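Local structure of heterokaryon incompatibility protein S (2WVO) at residues 45-50 with 206-211; 50-55 with 165-170. The protein governs heterokaryon incompatibility in Podospora anserina, triggering a lethal reaction when it meets the [het-s] prion form so that fused incompatible cells do not survive. All blocks are in the same frame, centred on the assembly; numbering follows the deposited sequence.

Both contacts are built on helix 38-59 of the HeLo globular domain, with centres about 8 Å apart and Val-50 common to the two. Contact 1 (45-50 with 206-211) seats the start of helix 209-218 against the Ile-47 and Val-50 side of the helix; contact 2 (50-55 with 165-170) lays helix 153-172 along the next turns. Polar bonds join them: Asp-208 OD2 of contact 1 forms a salt bridge with Arg-54 NH2 at 2.8 Å, and Ile-207 O lies 3.0 Å from Arg-51 NH1, a probable hydrogen bond. Arg-51 and Arg-54 thus reach the loop residue Ile-207 and the N-cap Asp-208, so one turn of helix 38-59 serves both contacts, within the domain that restrains the prion domain in cis.

Contact 1: residues 45-50 with 206-211; sequences LDIAKV and GIDAAM
Ile-47 is the bump of this contact, received by Ile-207, Asp-208 and Met-211. Its CG2 branch, anti to the backbone N, pushes into the notch between Ile-207 CD1 at 3.7 Å and Asp-208 CB at 3.6 Å. Its other branch lies against the thioether: CG1 is 3.7 Å from Met-211 SD, with CD1 slightly farther from the same sulfur. Ile-207 crosses Ile-47 at about a right angle. Met-211 is extended through chi1 and chi2 and bends only at chi3 (-67°), which brings CE within 4.0 Å of Val-50 CG1, again nearly at right angles. No hydrogen bond spans the two segments; the fit is apolar and buried. Asp-208 meets Ile-47 mainly through CB, while its carboxylate oxygens are bonded elsewhere, as N-cap of helix 209-218: OD1 accepts from Met-211 N at 3.1 Å from above the carboxylate plane, and OD2 forms a salt bridge with Arg-54. The contact packs the start of helix 209-218 against helix 38-59. Val-50 also meets Leu-129 and Val-133 of helix 120-136, Ile-207 reaches Val-160 of helix 153-172, and Met-211 touches Glu-187 of helix 177-187.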
ATOM      1  N   LEU A  45      -1.742   2.567  17.030  1.00 45.54           N
ATOM      2  CA  LEU A  45      -2.254   3.653  16.191  1.00 46.10           C
ATOM      3  C   LEU A  45      -1.863   5.004  16.816  1.00 45.74           C
ATOM      4  O   LEU A  45      -1.305   5.878  16.146  1.00 45.44           O
ATOM      5  CB  LEU A  45      -3.777   3.524  16.092  1.00 46.27           C
ATOM      6  CG  LEU A  45      -4.558   3.434  14.776  1.00 48.26           C
ATOM      7  CD1 LEU A  45      -3.799   2.791  13.601  1.00 47.83           C
ATOM      8  CD2 LEU A  45      -5.879   2.693  15.025  1.00 46.23           C
ATOM      9  N   ASP A  46      -2.140   5.146  18.117  1.00 45.74           N
ATOM     10  CA  ASP A  46      -1.752   6.326  18.887  1.00 45.29           C
ATOM     11  C   ASP A  46      -0.254   6.582  18.795  1.00 44.75           C
ATOM     12  O   ASP A  46       0.172   7.732  18.712  1.00 44.68           O
ATOM     13  CB  ASP A  46      -2.119   6.172  20.370  1.00 45.54           C
ATOM     14  CG  ASP A  46      -3.615   6.072  20.615  1.00 47.49           C
ATOM     15  OD1 ASP A  46      -3.975   5.674  21.750  1.00 49.69           O
ATOM     16  OD2 ASP A  46      -4.433   6.368  19.705  1.00 48.70           O
ATOM     17  N   ILE A  47       0.542   5.514  18.843  1.00 44.14           N
ATOM     18  CA  ILE A  47       2.005   5.654  18.809  1.00 43.97           C
ATOM     19  C   ILE A  47       2.519   6.104  17.433  1.00 43.70           C
ATOM     20  O   ILE A  47       3.456   6.910  17.347  1.00 43.69           O
ATOM     21  CB  ILE A  47       2.724   4.360  19.311  1.00 43.80           C
ATOM     22  CG1 ILE A  47       2.616   4.261  20.833  1.00 42.76           C
ATOM     23  CG2 ILE A  47       4.197   4.327  18.898  1.00 43.88           C
ATOM     24  CD1 ILE A  47       2.798   2.854  21.367  1.00 39.61           C
ATOM     25  N   ALA A  48       1.903   5.567  16.376  1.00 43.57           N
ATOM     26  CA  ALA A  48       2.191   5.949  14.992  1.00 43.34           C
ATOM     27  C   ALA A  48       1.924   7.432  14.781  1.00 43.31           C
ATOM     28  O   ALA A  48       2.707   8.122  14.126  1.00 43.73           O
ATOM     29  CB  ALA A  48       1.360   5.094  14.004  1.00 43.10           C
ATOM     30  N   LYS A  49       0.824   7.915  15.358  1.00 43.01           N
ATOM     31  CA  LYS A  49       0.476   9.334  15.364  1.00 42.91           C
ATOM     32  C   LYS A  49       1.505  10.197  16.116  1.00 43.08           C
ATOM     33  O   LYS A  49       1.959  11.229  15.596  1.00 42.86           O
ATOM     34  CB  LYS A  49      -0.917   9.515  15.971  1.00 42.66           C
ATOM     35  CG  LYS A  49      -1.524  10.893  15.778  1.00 43.71           C
ATOM     36  CD  LYS A  49      -2.825  10.989  16.568  1.00 45.12           C
ATOM     37  CE  LYS A  49      -3.592  12.249  16.235  1.00 46.03           C
ATOM     38  NZ  LYS A  49      -4.972  12.198  16.803  1.00 46.95           N
ATOM     39  N   VAL A  50       1.852   9.781  17.337  1.00 42.88           N
ATOM     40  CA  VAL A  50       2.845  10.478  18.168  1.00 43.25           C
ATOM     41  C   VAL A  50       4.187  10.617  17.451  1.00 43.61           C
ATOM     42  O   VAL A  50       4.846  11.648  17.513  1.00 44.10           O
ATOM     43  CB  VAL A  50       3.068   9.741  19.531  1.00 43.14           C
ATOM     44  CG1 VAL A  50       4.354  10.216  20.214  1.00 42.15           C
ATOM     45  CG2 VAL A  50       1.869   9.919  20.444  1.00 42.48           C
ATOM     46  N   GLY A 206       8.676  -2.545  17.725  1.00 56.37           N
ATOM     47  CA  GLY A 206       8.691  -2.606  16.263  1.00 56.19           C
ATOM     48  C   GLY A 206       8.306  -1.314  15.550  1.00 56.35           C
ATOM     49  O   GLY A 206       8.484  -1.196  14.336  1.00 56.39           O
ATOM     50  N   ILE A 207       7.782  -0.337  16.285  1.00 56.22           N
ATOM     51  CA  ILE A 207       7.269   0.879  15.645  1.00 56.29           C
ATOM     52  C   ILE A 207       7.819   2.214  16.176  1.00 56.78           C
ATOM     53  O   ILE A 207       7.743   3.237  15.498  1.00 56.47           O
ATOM     54  CB  ILE A 207       5.706   0.901  15.590  1.00 56.39           C
ATOM     55  CG1 ILE A 207       5.091   0.895  16.996  1.00 55.69           C
ATOM     56  CG2 ILE A 207       5.179  -0.243  14.701  1.00 55.51           C
ATOM     57  CD1 ILE A 207       3.596   1.209  17.018  1.00 56.11           C
ATOM     58  N   ASP A 208       8.391   2.202  17.372  1.00 57.08           N
ATOM     59  CA  ASP A 208       8.924   3.420  17.970  1.00 57.51           C
ATOM     60  C   ASP A 208      10.035   3.000  18.927  1.00 57.90           C
ATOM     61  O   ASP A 208       9.800   2.802  20.123  1.00 57.86           O
ATOM     62  CB  ASP A 208       7.803   4.174  18.707  1.00 57.39           C
ATOM     63  CG  ASP A 208       8.186   5.601  19.107  1.00 57.40           C
ATOM     64  OD1 ASP A 208       9.385   5.987  19.038  1.00 57.00           O
ATOM     65  OD2 ASP A 208       7.255   6.349  19.499  1.00 56.03           O
ATOM     66  N   ALA A 209      11.240   2.830  18.383  1.00 58.25           N
ATOM     67  CA  ALA A 209      12.383   2.355  19.166  1.00 58.72           C
ATOM     68  C   ALA A 209      12.755   3.360  20.257  1.00 59.16           C
ATOM     69  O   ALA A 209      13.163   2.965  21.346  1.00 58.91           O
ATOM     70  CB  ALA A 209      13.577   2.049  18.262  1.00 58.41           C
ATOM     71  N   ALA A 210      12.577   4.651  19.959  1.00 59.76           N
ATOM     72  CA  ALA A 210      12.828   5.739  20.911  1.00 60.45           C
ATOM     73  C   ALA A 210      11.878   5.731  22.113  1.00 61.12           C
ATOM     74  O   ALA A 210      12.308   5.979  23.234  1.00 61.71           O
ATOM     75  CB  ALA A 210      12.799   7.102  20.206  1.00 60.15           C
ATOM     76  N   MET A 211      10.597   5.451  21.887  1.00 61.96           N
ATOM     77  CA  MET A 211       9.648   5.338  22.995  1.00 62.92           C
ATOM     78  C   MET A 211       9.902   4.067  23.804  1.00 63.37           C
ATOM     79  O   MET A 211       9.780   4.067  25.034  1.00 63.80           O
ATOM     80  CB  MET A 211       8.206   5.355  22.493  1.00 62.48           C
ATOM     81  CG  MET A 211       7.152   5.293  23.599  1.00 62.31           C
ATOM     82  SD  MET A 211       5.456   5.307  22.981  1.00 64.31           S
ATOM     83  CE  MET A 211       5.379   6.978  22.309  1.00 61.03           C
TER

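Contact 2: residues 50-55 with 165-170; sequences VRLSRW and GFVDEL
Arg-51 opens the contact by reaching over Val-167 to Asp-168. Its chain leaves with CG anti to the backbone N and bends at chi2 and chi3, so that CG runs 3.8 Å from Val-167 CG1 and the guanidinium lies with one face over that methyl, offset toward the edge of the group. The carboxylate comes to the guanidinium edge, the two planes 47° apart. Within this salt bridge, Arg-51 NH2 donates to Asp-168 OD2 at 2.7 Å, in the guanidinium plane and fairly straight (163°), whereas the bond from NH1 to the same oxygen is weak. A loosely held water bridges the exposed end of the pair, taking a weak hydrogen bond from NH1 and giving one to Asp-168 OD1 at 2.8 Å. NH2 is shared by two carboxylates, those of Asp-168 and Glu-171. Next, Leu-52 turns CD1 onto Val-167 CG2 at 3.7 Å; the other valine methyl, CG1, packs chiefly on Arg-51 and also meets Trp-55 CB. One helical turn beyond Arg-51, Trp-55 receives Leu-170 on a ring face: CG of the leucine stands 3.7 Å from the centroid of the five-membered ring, almost straight above it, a CH-pi contact. The indole also makes a weak hydrogen bond, from NE1 to Leu-170 O at 3.0 Å. The short helix segments run nearly parallel, 12° apart, with axes 9.9 Å from each other. Helix 75-104 lies beside the 165-170 segment, where Ile-83 touches Leu-170 and Phe-166; helix 120-136 meets Ser-53 through Val-133, and helix 177-187 meets Arg-54.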
ATOM      1  N   VAL A  50       1.852   9.781  17.337  1.00 42.88           N
ATOM      2  CA  VAL A  50       2.845  10.478  18.168  1.00 43.25           C
ATOM      3  C   VAL A  50       4.187  10.617  17.451  1.00 43.61           C
ATOM      4  O   VAL A  50       4.846  11.648  17.513  1.00 44.10           O
ATOM      5  CB  VAL A  50       3.068   9.741  19.531  1.00 43.14           C
ATOM      6  CG1 VAL A  50       4.354  10.216  20.214  1.00 42.15           C
ATOM      7  CG2 VAL A  50       1.869   9.919  20.444  1.00 42.48           C
ATOM      8  N   ARG A  51       4.576   9.536  16.793  1.00 44.18           N
ATOM      9  CA  ARG A  51       5.777   9.431  15.991  1.00 44.45           C
ATOM     10  C   ARG A  51       5.818  10.533  14.915  1.00 44.33           C
ATOM     11  O   ARG A  51       6.807  11.242  14.743  1.00 44.02           O
ATOM     12  CB  ARG A  51       5.691   8.047  15.357  1.00 45.12           C
ATOM     13  CG  ARG A  51       6.928   7.451  14.792  1.00 46.39           C
ATOM     14  CD  ARG A  51       7.977   6.996  15.812  1.00 44.35           C
ATOM     15  NE  ARG A  51       9.246   7.280  15.151  1.00 44.49           N
ATOM     16  CZ  ARG A  51       9.817   6.488  14.249  1.00 44.11           C
ATOM     17  NH1 ARG A  51       9.286   5.311  13.952  1.00 43.47           N
ATOM     18  NH2 ARG A  51      10.940   6.869  13.665  1.00 44.32           N
ATOM     19  N   LEU A  52       4.717  10.662  14.194  1.00 44.23           N
ATOM     20  CA  LEU A  52       4.528  11.688  13.179  1.00 44.65           C
ATOM     21  C   LEU A  52       4.602  13.081  13.825  1.00 43.88           C
ATOM     22  O   LEU A  52       5.337  13.950  13.350  1.00 43.73           O
ATOM     23  CB  LEU A  52       3.181  11.449  12.499  1.00 44.36           C
ATOM     24  CG  LEU A  52       2.877  11.581  11.005  1.00 46.58           C
ATOM     25  CD1 LEU A  52       4.088  11.375  10.073  1.00 45.94           C
ATOM     26  CD2 LEU A  52       1.707  10.627  10.654  1.00 45.47           C
ATOM     27  N   SER A  53       3.875  13.272  14.926  1.00 43.46           N
ATOM     28  CA  SER A  53       3.884  14.541  15.648  1.00 43.78           C
ATOM     29  C   SER A  53       5.272  14.910  16.170  1.00 43.36           C
ATOM     30  O   SER A  53       5.643  16.083  16.154  1.00 43.17           O
ATOM     31  CB  SER A  53       2.859  14.551  16.790  1.00 43.71           C
ATOM     32  OG  SER A  53       3.391  13.973  17.976  1.00 46.20           O
ATOM     33  N   ARG A  54       6.027  13.905  16.623  1.00 42.96           N
ATOM     34  CA  ARG A  54       7.396  14.111  17.118  1.00 42.59           C
ATOM     35  C   ARG A  54       8.332  14.650  16.035  1.00 42.25           C
ATOM     36  O   ARG A  54       9.112  15.558  16.300  1.00 42.06           O
ATOM     37  CB  ARG A  54       7.973  12.831  17.735  1.00 42.41           C
ATOM     38  CG  ARG A  54       9.297  13.034  18.525  1.00 42.19           C
ATOM     39  CD  ARG A  54       9.919  11.685  18.929  1.00 42.50           C
ATOM     40  NE  ARG A  54       8.964  10.845  19.665  1.00 41.52           N
ATOM     41  CZ  ARG A  54       8.921   9.519  19.615  1.00 41.92           C
ATOM     42  NH1 ARG A  54       9.786   8.840  18.866  1.00 42.91           N
ATOM     43  NH2 ARG A  54       8.011   8.867  20.325  1.00 41.52           N
ATOM     44  N   TRP A  55       8.248  14.091  14.828  1.00 42.25           N
ATOM     45  CA  TRP A  55       9.031  14.578  13.683  1.00 42.53           C
ATOM     46  C   TRP A  55       8.711  16.036  13.312  1.00 42.35           C
ATOM     47  O   TRP A  55       9.618  16.827  13.063  1.00 42.77           O
ATOM     48  CB  TRP A  55       8.856  13.663  12.452  1.00 42.38           C
ATOM     49  CG  TRP A  55       9.569  14.202  11.228  1.00 42.23           C
ATOM     50  CD1 TRP A  55      10.888  14.031  10.905  1.00 41.46           C
ATOM     51  CD2 TRP A  55       9.010  15.034  10.196  1.00 41.85           C
ATOM     52  NE1 TRP A  55      11.179  14.675   9.728  1.00 40.74           N
ATOM     53  CE2 TRP A  55      10.047  15.307   9.275  1.00 41.62           C
ATOM     54  CE3 TRP A  55       7.735  15.577   9.965  1.00 42.36           C
ATOM     55  CZ2 TRP A  55       9.846  16.082   8.135  1.00 41.74           C
ATOM     56  CZ3 TRP A  55       7.535  16.349   8.838  1.00 41.72           C
ATOM     57  CH2 TRP A  55       8.586  16.595   7.931  1.00 42.55           C
ATOM     58  N   GLY A 165       7.859   3.077   9.403  1.00 48.07           N
ATOM     59  CA  GLY A 165       8.866   3.101   8.342  1.00 47.96           C
ATOM     60  C   GLY A 165       8.996   4.461   7.658  1.00 48.17           C
ATOM     61  O   GLY A 165      10.106   4.951   7.459  1.00 48.45           O
ATOM     62  N   PHE A 166       7.869   5.076   7.306  1.00 48.00           N
ATOM     63  CA  PHE A 166       7.875   6.422   6.689  1.00 47.93           C
ATOM     64  C   PHE A 166       8.457   7.523   7.582  1.00 48.52           C
ATOM     65  O   PHE A 166       9.148   8.413   7.091  1.00 48.64           O
ATOM     66  CB  PHE A 166       6.482   6.829   6.207  1.00 47.02           C
ATOM     67  CG  PHE A 166       6.044   6.131   4.944  1.00 45.86           C
ATOM     68  CD1 PHE A 166       4.766   5.589   4.839  1.00 44.22           C
ATOM     69  CD2 PHE A 166       6.907   6.017   3.864  1.00 43.72           C
ATOM     70  CE1 PHE A 166       4.358   4.944   3.672  1.00 43.75           C
ATOM     71  CE2 PHE A 166       6.508   5.369   2.699  1.00 43.61           C
ATOM     72  CZ  PHE A 166       5.239   4.840   2.601  1.00 43.60           C
ATOM     73  N   VAL A 167       8.198   7.454   8.887  1.00 49.28           N
ATOM     74  CA  VAL A 167       8.775   8.418   9.828  1.00 49.41           C
ATOM     75  C   VAL A 167      10.274   8.183  10.000  1.00 50.50           C
ATOM     76  O   VAL A 167      11.031   9.140  10.206  1.00 51.28           O
ATOM     77  CB  VAL A 167       8.015   8.455  11.183  1.00 49.12           C
ATOM     78  CG1 VAL A 167       8.637   9.484  12.140  1.00 47.31           C
ATOM     79  CG2 VAL A 167       6.543   8.808  10.949  1.00 48.92           C
ATOM     80  N   ASP A 168      10.698   6.914   9.906  1.00 51.15           N
ATOM     81  CA  ASP A 168      12.115   6.555   9.864  1.00 51.55           C
ATOM     82  C   ASP A 168      12.821   7.259   8.693  1.00 51.94           C
ATOM     83  O   ASP A 168      13.878   7.853   8.876  1.00 51.87           O
ATOM     84  CB  ASP A 168      12.311   5.024   9.761  1.00 51.48           C
ATOM     85  CG  ASP A 168      12.015   4.278  11.076  1.00 51.62           C
ATOM     86  OD1 ASP A 168      11.842   3.032  11.031  1.00 50.56           O
ATOM     87  OD2 ASP A 168      11.953   4.914  12.148  1.00 50.87           O
ATOM     88  N   GLU A 169      12.228   7.171   7.501  1.00 52.97           N
ATOM     89  CA  GLU A 169      12.702   7.874   6.299  1.00 54.13           C
ATOM     90  C   GLU A 169      12.741   9.389   6.477  1.00 54.61           C
ATOM     91  O   GLU A 169      13.691  10.044   6.049  1.00 55.34           O
ATOM     92  CB  GLU A 169      11.798   7.562   5.103  1.00 54.35           C
ATOM     93  CG  GLU A 169      11.905   6.155   4.526  1.00 54.07           C
ATOM     94  CD  GLU A 169      11.272   6.069   3.135  1.00 55.03           C
ATOM     95  OE1 GLU A 169      11.761   6.757   2.192  1.00 55.60           O
ATOM     96  OE2 GLU A 169      10.284   5.316   2.979  1.00 56.08           O
ATOM     97  N   LEU A 170      11.695   9.927   7.105  1.00 54.83           N
ATOM     98  CA  LEU A 170      11.567  11.343   7.446  1.00 55.13           C
ATOM     99  C   LEU A 170      12.663  11.845   8.399  1.00 55.71           C
ATOM    100  O   LEU A 170      13.194  12.948   8.230  1.00 55.56           O
ATOM    101  CB  LEU A 170      10.187  11.582   8.078  1.00 54.90           C
ATOM    102  CG  LEU A 170       9.052  12.415   7.474  1.00 55.67           C
ATOM    103  CD1 LEU A 170       9.119  12.642   5.964  1.00 56.43           C
ATOM    104  CD2 LEU A 170       7.685  11.922   7.910  1.00 54.24           C
TER
HETATM  105  O   HOH W   1      10.104   2.183  13.011  1.00 52.12           O